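Local coordinates for protein putative glutathione S-transferase (Corynebacterium glutamicum, PDB 3M1G) that probably acts as a glutathione transferase of the ECM4-like, omega-related kind, at residues 170-174 / 341-345. Sequence-based numbering, arbitrary orientation. Where two conformers were deposited one is given.
Sequences REGAP and GVTLP
Arg170 reaches along Thr343 and holds it side-on with two nitrogens. Arg170 NE bonds the hydroxyl OG1 of Thr343 at 2.9 Å, fairly straight (155° at the hydrogen) and close to the guanidinium plane. Arg170 NH2 bonds Thr343 O at 2.8 Å, more bent (140°), tilted from that plane and meeting the carbonyl from above its own. The chain leaves the backbone extended, CG anti to N (chi1 177°), then bends at chi3, which brings the guanidinium edge to Thr343 and one face against the Leu344-Pro345 peptide; Ala173 CB lies near the rim of the other face. NH2 also binds Leu82 O, tying the loop between helices 154-163 and 182-197 to helix 71-83, while 341-345 belongs to the long loop region after helix 295-305. In the type II turn 170-173, Glu171 O accepts the Thr343 hydroxyl (OG1 to O, 2.8 Å). Gly172 O takes Thr343 N at 2.8 Å, and Val342 CA adds a CH···O contact to it. Past the turn, Pro174 CD rests on Val342 CG1 (3.8 Å), the two side chains crossing at about a right angle. Thr343 OG1 thus accepts from Arg170 NE while donating to Glu171 O, a relay that fixes the hydroxyl's orientation and ties the arginine to its own turn.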
loop_
_atom_site.group_PDB
_atom_site.type_symbol
_atom_site.label_atom_id
_atom_site.label_comp_id
_atom_site.label_asym_id
_atom_site.label_seq_id
_atom_site.Cartn_x
_atom_site.Cartn_y
_atom_site.Cartn_z
ATOM N N ARG A 170 1.011 1.726 39.872
ATOM C CA ARG A 170 1.524 0.429 40.317
ATOM C C ARG A 170 2.918 0.624 40.915
ATOM O O ARG A 170 3.735 1.360 40.370
ATOM C CB ARG A 170 1.591 -0.551 39.112
ATOM C CG ARG A 170 2.193 -1.938 39.414
ATOM C CD ARG A 170 2.431 -2.825 38.157
ATOM N NE ARG A 170 3.430 -2.276 37.237
ATOM C CZ ARG A 170 3.161 -1.522 36.172
ATOM N NH1 ARG A 170 1.908 -1.208 35.851
ATOM N NH2 ARG A 170 4.157 -1.058 35.446
ATOM N N GLU A 171 3.202 -0.035 42.037
ATOM C CA GLU A 171 4.537 0.049 42.623
ATOM C C GLU A 171 5.555 -0.491 41.590
ATOM O O GLU A 171 5.378 -1.571 41.017
ATOM C CB GLU A 171 4.602 -0.717 43.959
ATOM C CG GLU A 171 5.858 -0.411 44.822
ATOM C CD GLU A 171 6.137 -1.482 45.881
ATOM O OE1 GLU A 171 5.196 -1.879 46.599
ATOM O OE2 GLU A 171 7.301 -1.937 45.986
ATOM N N GLY A 172 6.613 0.278 41.344
ATOM C CA GLY A 172 7.622 -0.082 40.352
ATOM C C GLY A 172 7.272 0.349 38.916
ATOM O O GLY A 172 7.970 -0.030 37.989
ATOM N N ALA A 173 6.207 1.133 38.733
ATOM C CA ALA A 173 5.798 1.622 37.392
ATOM C C ALA A 173 6.911 2.431 36.718
ATOM O O ALA A 173 7.675 3.033 37.394
ATOM C CB ALA A 173 4.516 2.502 37.500
ATOM N N PRO A 174 6.987 2.446 35.363
ATOM C CA PRO A 174 8.097 3.190 34.776
ATOM C C PRO A 174 7.948 4.715 34.941
ATOM O O PRO A 174 6.838 5.232 35.065
ATOM C CB PRO A 174 8.010 2.823 33.277
ATOM C CG PRO A 174 6.588 2.412 33.066
ATOM C CD PRO A 174 6.221 1.721 34.354
ATOM N N GLY A 341 14.560 -2.828 37.469
ATOM C CA GLY A 341 13.667 -2.806 38.625
ATOM C C GLY A 341 12.244 -2.360 38.323
ATOM O O GLY A 341 11.391 -2.383 39.210
ATOM N N VAL A 342 11.957 -1.907 37.103
ATOM C CA VAL A 342 10.571 -1.521 36.792
ATOM C C VAL A 342 9.682 -2.778 36.746
ATOM O O VAL A 342 10.093 -3.776 36.234
ATOM C CB VAL A 342 10.484 -0.735 35.460
ATOM C CG1 VAL A 342 9.041 -0.715 34.889
ATOM C CG2 VAL A 342 11.017 0.706 35.661
ATOM N N THR A 343 8.471 -2.724 37.289
ATOM C CA THR A 343 7.556 -3.863 37.209
ATOM C C THR A 343 6.674 -3.762 35.953
ATOM O O THR A 343 6.433 -2.681 35.445
ATOM C CB THR A 343 6.642 -3.897 38.422
ATOM O OG1 THR A 343 6.015 -2.618 38.529
ATOM C CG2 THR A 343 7.482 -4.261 39.780
ATOM N N LEU A 344 6.219 -4.911 35.476
ATOM C CA LEU A 344 5.365 -5.014 34.281
ATOM C C LEU A 344 3.890 -4.891 34.678
ATOM O O LEU A 344 3.541 -5.168 35.814
ATOM C CB LEU A 344 5.622 -6.351 33.587
ATOM C CG LEU A 344 7.067 -6.596 33.090
ATOM C CD1 LEU A 344 7.217 -7.910 32.280
ATOM C CD2 LEU A 344 7.528 -5.430 32.216
ATOM N N PRO A 345 3.026 -4.442 33.761
ATOM C CA PRO A 345 1.602 -4.356 34.079
ATOM C C PRO A 345 1.019 -5.698 34.481
ATOM O O PRO A 345 1.467 -6.705 33.994
ATOM C CB PRO A 345 0.979 -3.900 32.759
ATOM C CG PRO A 345 2.087 -3.103 32.107
ATOM C CD PRO A 345 3.325 -3.881 32.434
#